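Local structure of signal recognition particle 19 kDa protein (Pyrococcus furiosus, 3DLU) at residues A[44-49]-A[73-78]; A[51-56]-A[67-72]. The protein probably binds 7S RNA directly and mediates binding of SRP54 in the signal recognition particle that targets nascent membrane proteins. All blocks are in the same frame, centred on the assembly; numbering follows the deposited sequence. Where two conformers were deposited one is given.

Contact 1 (A[44-49]-A[73-78])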
ATOM      1  N   LEU A  44     -10.173  22.514   2.409  1.00 14.67           N
ATOM      2  CA  LEU A  44     -11.557  22.487   2.894  1.00 13.47           C
ATOM      3  C   LEU A  44     -11.638  22.348   4.417  1.00 18.92           C
ATOM      4  O   LEU A  44     -12.737  22.311   4.982  1.00 18.46           O
ATOM      5  CB  LEU A  44     -12.335  21.333   2.244  1.00 14.36           C
ATOM      6  CG  LEU A  44     -12.539  21.505   0.730  1.00 16.45           C
ATOM      7  CD1 LEU A  44     -12.925  20.191   0.060  1.00 16.60           C
ATOM      8  CD2 LEU A  44     -13.576  22.596   0.456  1.00 19.85           C
ATOM      9  N   LYS A  45     -10.474  22.257   5.051  1.00 18.00           N
ATOM     10  CA  LYS A  45     -10.359  22.113   6.512  1.00 20.18           C
ATOM     11  C   LYS A  45     -10.812  20.742   7.006  1.00 26.73           C
ATOM     12  O   LYS A  45     -11.277  20.601   8.136  1.00 24.87           O
ATOM     13  CB  LYS A  45     -11.146  23.191   7.251  1.00 22.39           C
ATOM     14  CG  LYS A  45     -11.006  24.579   6.677  1.00 21.95           C
ATOM     15  CD  LYS A  45      -9.914  25.388   7.289  1.00 34.06           C
ATOM     16  CE  LYS A  45     -10.308  26.862   7.224  1.00 30.75           C
ATOM     17  NZ  LYS A  45      -9.186  27.762   7.539  1.00 41.41           N
ATOM     18  N   PHE A  46     -10.698  19.733   6.157  1.00 16.88           N
ATOM     19  CA  PHE A  46     -10.982  18.379   6.589  1.00 15.51           C
ATOM     20  C   PHE A  46      -9.708  17.882   7.243  1.00 19.28           C
ATOM     21  O   PHE A  46      -8.636  18.439   7.020  1.00 30.86           O
ATOM     22  CB  PHE A  46     -11.347  17.474   5.404  1.00 17.97           C
ATOM     23  CG  PHE A  46     -12.599  17.885   4.667  1.00 16.35           C
ATOM     24  CD1 PHE A  46     -13.493  18.795   5.215  1.00 15.59           C
ATOM     25  CD2 PHE A  46     -12.902  17.315   3.441  1.00 19.56           C
ATOM     26  CE1 PHE A  46     -14.652  19.156   4.536  1.00 17.14           C
ATOM     27  CE2 PHE A  46     -14.069  17.667   2.750  1.00 15.37           C
ATOM     28  CZ  PHE A  46     -14.938  18.586   3.295  1.00 19.82           C
ATOM     29  N   LYS A  47      -9.806  16.858   8.072  1.00 20.26           N
ATOM     30  CA  LYS A  47      -8.596  16.320   8.671  1.00 22.27           C
ATOM     31  C   LYS A  47      -8.211  15.046   7.938  1.00 16.63           C
ATOM     32  O   LYS A  47      -9.052  14.177   7.732  1.00 19.94           O
ATOM     33  CB  LYS A  47      -8.808  16.045  10.160  1.00 22.48           C
ATOM     34  CG  LYS A  47      -7.574  15.481  10.838  1.00 23.62           C
ATOM     35  CD  LYS A  47      -7.795  15.313  12.330  1.00 35.14           C
ATOM     36  CE  LYS A  47      -6.478  15.019  13.041  1.00 33.65           C
ATOM     37  NZ  LYS A  47      -6.683  14.680  14.476  1.00 44.22           N
ATOM     38  N   VAL A  48      -6.948  14.955   7.527  1.00 16.43           N
ATOM     39  CA  VAL A  48      -6.440  13.766   6.848  1.00 16.05           C
ATOM     40  C   VAL A  48      -5.858  12.760   7.841  1.00 18.58           C
ATOM     41  O   VAL A  48      -4.926  13.071   8.590  1.00 18.86           O
ATOM     42  CB  VAL A  48      -5.397  14.134   5.783  1.00 19.40           C
ATOM     43  CG1 VAL A  48      -4.920  12.903   5.053  1.00 20.41           C
ATOM     44  CG2 VAL A  48      -5.995  15.138   4.801  1.00 27.24           C
ATOM     45  N   ILE A  49      -6.425  11.559   7.824  1.00 13.35           N
ATOM     46  CA  ILE A  49      -6.105  10.483   8.765  1.00 17.04           C
ATOM     47  C   ILE A  49      -5.117   9.461   8.176  1.00 23.55           C
ATOM     48  O   ILE A  49      -4.144   9.068   8.834  1.00 18.87           O
ATOM     49  CB  ILE A  49      -7.402   9.766   9.212  1.00 14.72           C
ATOM     50  CG1 ILE A  49      -8.386  10.762   9.848  1.00 18.61           C
ATOM     51  CG2 ILE A  49      -7.109   8.590  10.142  1.00 21.08           C
ATOM     52  CD1 ILE A  49      -7.786  11.578  11.000  1.00 21.24           C
ATOM     53  N   ILE A  73      -7.856   7.530   0.681  1.00 15.05           N
ATOM     54  CA  ILE A  73      -7.608   8.541   1.699  1.00 15.84           C
ATOM     55  C   ILE A  73      -8.655   8.339   2.767  1.00 14.03           C
ATOM     56  O   ILE A  73      -9.829   8.161   2.460  1.00 22.42           O
ATOM     57  CB  ILE A  73      -7.757   9.990   1.151  1.00 18.37           C
ATOM     58  CG1 ILE A  73      -6.869  10.240  -0.076  1.00 16.42           C
ATOM     59  CG2 ILE A  73      -7.423  10.998   2.243  1.00 14.19           C
ATOM     60  CD1 ILE A  73      -7.495   9.844  -1.406  1.00 21.32           C
ATOM     61  N   VAL A  74      -8.237   8.342   4.027  1.00 11.08           N
ATOM     62  CA  VAL A  74      -9.184   8.378   5.122  1.00 15.92           C
ATOM     63  C   VAL A  74      -9.199   9.813   5.620  1.00 12.98           C
ATOM     64  O   VAL A  74      -8.146  10.394   5.879  1.00 16.59           O
ATOM     65  CB  VAL A  74      -8.755   7.435   6.268  1.00 14.82           C
ATOM     66  CG1 VAL A  74      -9.727   7.554   7.421  1.00 13.59           C
ATOM     67  CG2 VAL A  74      -8.686   5.981   5.762  1.00 16.87           C
ATOM     68  N   LEU A  75     -10.407  10.373   5.727  0.50 13.79           N
ATOM     69  CA  LEU A  75     -10.621  11.766   6.097  0.50 14.62           C
ATOM     70  C   LEU A  75     -11.656  11.912   7.219  0.50 11.54           C
ATOM     71  O   LEU A  75     -12.468  11.019   7.440  0.50 15.41           O
ATOM     72  CB  LEU A  75     -11.120  12.553   4.878  0.50 14.43           C
ATOM     73  CG  LEU A  75     -10.208  12.717   3.665  0.50 15.58           C
ATOM     74  CD1 LEU A  75     -10.956  13.415   2.532  0.50 15.99           C
ATOM     75  CD2 LEU A  75      -8.947  13.490   4.044  0.50 16.49           C
ATOM     76  N   GLU A  76     -11.619  13.042   7.927  1.00 14.43           N
ATOM     77  CA  GLU A  76     -12.712  13.421   8.809  1.00 18.94           C
ATOM     78  C   GLU A  76     -13.272  14.743   8.309  1.00 19.79           C
ATOM     79  O   GLU A  76     -12.513  15.653   7.994  1.00 19.79           O
ATOM     80  CB  GLU A  76     -12.218  13.575  10.251  1.00 17.89           C
ATOM     81  CG  GLU A  76     -12.042  12.252  10.942  1.00 25.82           C
ATOM     82  CD  GLU A  76     -11.462  12.385  12.342  1.00 32.38           C
ATOM     83  OE1 GLU A  76     -10.881  13.439  12.659  1.00 36.13           O
ATOM     84  OE2 GLU A  76     -11.595  11.423  13.117  1.00 30.91           O
ATOM     85  N   SER A  77     -14.594  14.851   8.252  1.00 20.29           N
ATOM     86  CA  SER A  77     -15.229  16.055   7.723  1.00 14.40           C
ATOM     87  C   SER A  77     -16.502  16.333   8.514  1.00 21.66           C
ATOM     88  O   SER A  77     -17.151  15.399   8.968  1.00 27.84           O
ATOM     89  CB  SER A  77     -15.565  15.823   6.242  1.00 27.84           C
ATOM     90  OG  SER A  77     -16.531  16.738   5.757  1.00 29.61           O
ATOM     91  N   PRO A  78     -16.867  17.619   8.668  1.00 23.53           N
ATOM     92  CA  PRO A  78     -18.136  17.995   9.305  1.00 29.62           C
ATOM     93  C   PRO A  78     -19.337  17.592   8.451  1.00 26.98           C
ATOM     94  O   PRO A  78     -20.463  17.588   8.943  1.00 33.34           O
ATOM     95  CB  PRO A  78     -18.073  19.529   9.375  1.00 22.74           C
ATOM     96  CG  PRO A  78     -16.806  19.944   8.718  1.00 29.42           C
ATOM     97  CD  PRO A  78     -16.167  18.769   8.070  1.00 21.96           C
TER

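Contact 2 (A[51-56]-A[67-72])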
ATOM      1  N   VAL A  51      -3.260   8.324   4.148  1.00 14.24           N
ATOM      2  CA  VAL A  51      -3.139   8.442   2.695  1.00 17.53           C
ATOM      3  C   VAL A  51      -2.326   7.272   2.183  1.00 20.65           C
ATOM      4  O   VAL A  51      -1.201   7.080   2.612  1.00 18.96           O
ATOM      5  CB  VAL A  51      -2.402   9.732   2.293  1.00 23.90           C
ATOM      6  CG1 VAL A  51      -2.378   9.892   0.764  1.00 19.98           C
ATOM      7  CG2 VAL A  51      -3.039  10.933   2.947  1.00 16.06           C
ATOM      8  N   GLU A  52      -2.876   6.479   1.272  1.00 15.62           N
ATOM      9  CA  GLU A  52      -2.084   5.405   0.685  1.00 16.61           C
ATOM     10  C   GLU A  52      -2.115   5.564  -0.812  1.00 20.34           C
ATOM     11  O   GLU A  52      -3.165   5.858  -1.383  1.00 16.03           O
ATOM     12  CB  GLU A  52      -2.632   4.021   1.050  1.00 16.38           C
ATOM     13  CG  GLU A  52      -1.649   2.869   0.767  1.00 21.09           C
ATOM     14  CD  GLU A  52      -1.621   2.424  -0.690  1.00 39.62           C
ATOM     15  OE1 GLU A  52      -2.645   2.573  -1.381  1.00 31.47           O
ATOM     16  OE2 GLU A  52      -0.572   1.909  -1.141  1.00 37.08           O
ATOM     17  N   GLU A  53      -0.965   5.369  -1.442  1.00 12.21           N
ATOM     18  CA  GLU A  53      -0.897   5.417  -2.897  1.00 19.58           C
ATOM     19  C   GLU A  53       0.128   4.418  -3.429  1.00 25.48           C
ATOM     20  O   GLU A  53       1.221   4.276  -2.886  1.00 19.29           O
ATOM     21  CB  GLU A  53      -0.564   6.836  -3.357  1.00 21.17           C
ATOM     22  CG  GLU A  53      -0.800   7.054  -4.836  1.00 33.10           C
ATOM     23  CD  GLU A  53      -0.435   8.455  -5.282  1.00 44.83           C
ATOM     24  OE1 GLU A  53       0.230   9.173  -4.502  1.00 36.72           O
ATOM     25  OE2 GLU A  53      -0.814   8.830  -6.412  1.00 43.53           O
ATOM     26  N   ASP A  54      -0.235   3.716  -4.495  1.00 17.90           N
ATOM     27  CA  ASP A  54       0.660   2.748  -5.108  1.00 11.64           C
ATOM     28  C   ASP A  54       0.723   3.138  -6.575  1.00 23.02           C
ATOM     29  O   ASP A  54      -0.307   3.311  -7.207  1.00 21.92           O
ATOM     30  CB  ASP A  54       0.097   1.332  -4.963  1.00 16.75           C
ATOM     31  CG  ASP A  54       1.104   0.257  -5.318  1.00 27.35           C
ATOM     32  OD1 ASP A  54       2.273   0.595  -5.587  1.00 24.12           O
ATOM     33  OD2 ASP A  54       0.737  -0.938  -5.314  1.00 22.37           O
ATOM     34  N   LYS A  55       1.925   3.315  -7.103  1.00 16.65           N
ATOM     35  CA  LYS A  55       2.091   3.725  -8.500  1.00 15.33           C
ATOM     36  C   LYS A  55       2.912   2.666  -9.212  1.00 21.36           C
ATOM     37  O   LYS A  55       4.019   2.336  -8.779  1.00 20.49           O
ATOM     38  CB  LYS A  55       2.818   5.071  -8.565  1.00 23.96           C
ATOM     39  CG  LYS A  55       2.237   6.140  -7.655  1.00 25.89           C
ATOM     40  CD  LYS A  55       2.919   7.489  -7.883  1.00 27.87           C
ATOM     41  CE  LYS A  55       2.475   8.511  -6.840  1.00 41.61           C
ATOM     42  NZ  LYS A  55       3.131   9.844  -7.015  1.00 42.47           N
ATOM     43  N   LEU A  56       2.380   2.122 -10.301  1.00 22.34           N
ATOM     44  CA  LEU A  56       3.056   1.038 -10.993  1.00 24.35           C
ATOM     45  C   LEU A  56       3.335   1.410 -12.439  1.00 37.37           C
ATOM     46  O   LEU A  56       2.480   1.969 -13.116  1.00 26.85           O
ATOM     47  CB  LEU A  56       2.204  -0.226 -10.938  1.00 24.13           C
ATOM     48  CG  LEU A  56       1.994  -0.727  -9.513  1.00 26.95           C
ATOM     49  CD1 LEU A  56       0.726  -1.557  -9.404  1.00 33.63           C
ATOM     50  CD2 LEU A  56       3.203  -1.521  -9.074  1.00 33.55           C
ATOM     51  N   LEU A  67       2.851   6.507 -14.740  1.00 46.62           N
ATOM     52  CA  LEU A  67       2.572   5.360 -13.883  1.00 39.25           C
ATOM     53  C   LEU A  67       1.080   5.223 -13.590  1.00 34.51           C
ATOM     54  O   LEU A  67       0.395   6.216 -13.364  1.00 44.52           O
ATOM     55  CB  LEU A  67       3.325   5.500 -12.557  1.00 48.43           C
ATOM     56  CG  LEU A  67       4.837   5.707 -12.619  1.00 49.16           C
ATOM     57  CD1 LEU A  67       5.379   6.090 -11.252  1.00 31.87           C
ATOM     58  CD2 LEU A  67       5.512   4.454 -13.140  1.00 27.09           C
ATOM     59  N   ARG A  68       0.587   3.987 -13.582  1.00 35.72           N
ATOM     60  CA  ARG A  68      -0.779   3.712 -13.156  1.00 31.76           C
ATOM     61  C   ARG A  68      -0.856   3.819 -11.641  1.00 33.95           C
ATOM     62  O   ARG A  68      -0.079   3.176 -10.937  1.00 27.28           O
ATOM     63  CB  ARG A  68      -1.217   2.315 -13.592  1.00 34.13           C
ATOM     64  CG  ARG A  68      -1.589   2.211 -15.058  1.00 55.97           C
ATOM     65  CD  ARG A  68      -2.768   1.271 -15.250  1.00 60.36           C
ATOM     66  NE  ARG A  68      -3.930   1.698 -14.477  1.00 70.62           N
ATOM     67  CZ  ARG A  68      -5.095   1.057 -14.462  1.00 79.14           C
ATOM     68  NH1 ARG A  68      -5.252  -0.045 -15.181  1.00 79.84           N
ATOM     69  NH2 ARG A  68      -6.100   1.516 -13.728  1.00 75.64           N
ATOM     70  N   THR A  69      -1.806   4.612 -11.151  1.00 24.94           N
ATOM     71  CA  THR A  69      -1.911   4.911  -9.726  1.00 26.17           C
ATOM     72  C   THR A  69      -3.150   4.317  -9.061  1.00 28.54           C
ATOM     73  O   THR A  69      -4.219   4.239  -9.661  1.00 26.72           O
ATOM     74  CB  THR A  69      -1.932   6.427  -9.487  1.00 30.07           C
ATOM     75  OG1 THR A  69      -0.710   7.005  -9.967  1.00 46.53           O
ATOM     76  CG2 THR A  69      -2.067   6.712  -8.010  1.00 44.99           C
ATOM     77  N   PHE A  70      -3.002   3.920  -7.803  1.00 23.35           N
ATOM     78  CA  PHE A  70      -4.088   3.302  -7.055  1.00 21.08           C
ATOM     79  C   PHE A  70      -3.974   3.844  -5.647  1.00 26.13           C
ATOM     80  O   PHE A  70      -2.867   4.018  -5.160  1.00 22.53           O
ATOM     81  CB  PHE A  70      -3.888   1.793  -7.038  1.00 14.70           C
ATOM     82  CG  PHE A  70      -3.715   1.202  -8.399  1.00 21.39           C
ATOM     83  CD1 PHE A  70      -2.485   1.240  -9.036  1.00 23.07           C
ATOM     84  CD2 PHE A  70      -4.793   0.630  -9.059  1.00 23.51           C
ATOM     85  CE1 PHE A  70      -2.330   0.704 -10.290  1.00 29.51           C
ATOM     86  CE2 PHE A  70      -4.642   0.089 -10.316  1.00 25.85           C
ATOM     87  CZ  PHE A  70      -3.411   0.128 -10.934  1.00 25.78           C
ATOM     88  N   GLY A  71      -5.087   4.140  -4.992  1.00 18.57           N
ATOM     89  CA  GLY A  71      -4.968   4.751  -3.679  1.00 20.75           C
ATOM     90  C   GLY A  71      -6.260   4.942  -2.924  1.00 17.31           C
ATOM     91  O   GLY A  71      -7.343   4.589  -3.406  1.00 14.86           O
ATOM     92  N   MET A  72      -6.135   5.499  -1.724  1.00 16.08           N
ATOM     93  CA  MET A  72      -7.287   5.805  -0.883  1.00 15.28           C
ATOM     94  C   MET A  72      -6.879   6.790   0.184  1.00 13.88           C
ATOM     95  O   MET A  72      -5.695   6.897   0.535  1.00 14.46           O
ATOM     96  CB  MET A  72      -7.874   4.545  -0.229  1.00 16.19           C
ATOM     97  CG  MET A  72      -6.972   3.900   0.840  1.00 22.56           C
ATOM     98  SD  MET A  72      -7.201   4.491   2.541  1.00 26.23           S
ATOM     99  CE  MET A  72      -8.327   3.233   3.226  1.00 18.10           C
TER
HETATM  100  O   HOH W   1      -0.694  10.392  -9.311  1.00 52.73           O

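Contact 1 (A[44-49]-A[73-78])
Phe46 and Ser77 meet just beyond the open end of the antiparallel hairpin of strands 47-56 and 68-76, part of the helix-backed sheet of SRP19. The Phe46 side chain starts with CB 3.4 Å from Glu76 O. CG stands anti to the carbonyl carbon (chi1 -63°), which swings the ring against the partner segment so that Ser77 lies over one face. The methylene of Ser77 makes a CH-pi contact, CB lying 3.8 Å from the ring centroid and almost on its normal. Ser77 OG is displaced toward the rim, 3.3 Å from Phe46 CE1; its hydrogen bonds are made elsewhere, with Ser84 OG and Tyr79 N. CZ and, at longer range, CE2 also meet Ser77 OG. CD1 and CE1 touch Pro78 as well, its CD 3.9 Å from Phe46 CE1, while CD2 has a looser, oblique contact with Leu75 CD1. Leu44 CB covers the opposite face over its centre, so the ring is sandwiched between the Leu44 methylene and the CB and OG of Ser77. Lys47 and Glu76 form the hydrogen-bonded pair next in line: Lys47 N reaches Glu76 O at 3.0 Å, and Glu76 N returns a bond to Lys47 O. Val48 and Leu75 follow as a non-hydrogen-bonded pair, side by side on the face toward the helices. Ile49 N donates to Val74 O (2.8 Å), and the backbone of Arg50 also bonds Val74; with Ile49 at phi/psi -99/-47° this fits a classic beta bulge. The long chains of Lys47 and Glu76 run alongside each other, but their charged ends do not join, and Glu76 OE2 forms a salt bridge with Arg3 of strand 3-6. What meets instead is methylene and carboxylate: Lys47 CD lies 3.6 Å from Glu76 OE1.

Contact 2 (A[51-56]-A[67-72])
The turn-side arm of the beta hairpin pairs Glu52 to Leu56 with Arg68 to Met72 in regular antiparallel register. Six backbone hydrogen bonds join Glu52 to Met72, Asp54 to Phe70 and Leu56 to Arg68; Glu52 N to Met72 O (2.9 Å) is nearly straight at 177°. On one face Glu53 and Thr69 cross. Glu53 CG, anti to the backbone N (chi1 -166°), passes 3.4 Å from Thr69 CG2, and the extended chain carries OE2 to a water 3.3 Å away that is only weakly linked to Thr69 OG1. Glu53 OE1 makes a long salt bridge of 3.9 Å to Lys55 NZ. Replacing Glu53 with an alanine would probably leave the Lys55 ammonium without this partner and uncover the Thr69 methyl. On the other face Leu56 CD1 touches Phe70 CE1 at 3.9 Å, the two side chains nearly perpendicular, while Asp54 O lies at the edge of the ring, in its plane. Val51 and Glu53 lean on helix 34-43, Asp54 OD1 forms a salt bridge with Arg50 of the third subunit, and residues 51-56 of strand 47-56 pair antiparallel with a strand of that subunit, extending the sheet.

In the fold
Contacts 1 and 2 are two zones of one hairpin, strands 47-56 and 68-76, with centres about 19 Å apart. Along the chain the segments come as 44-49, 51-56, 67-72 and 73-78, so both segments of contact 2 fall between those of contact 1, and residues 59-65 of the connection are not modelled. Strand 68-76 is central in the sheet order: in contact 1 it also bonds strand 3-6, and helices 34-43 and 81-100 cover one face. Both contacts touch the second subunit; contact 2 also meets the third and fourth, and its edge strand continues the sheet into the third. The hairpin thus joins the core of the SRP19 fold to the four-chain assembly of the crystal structure.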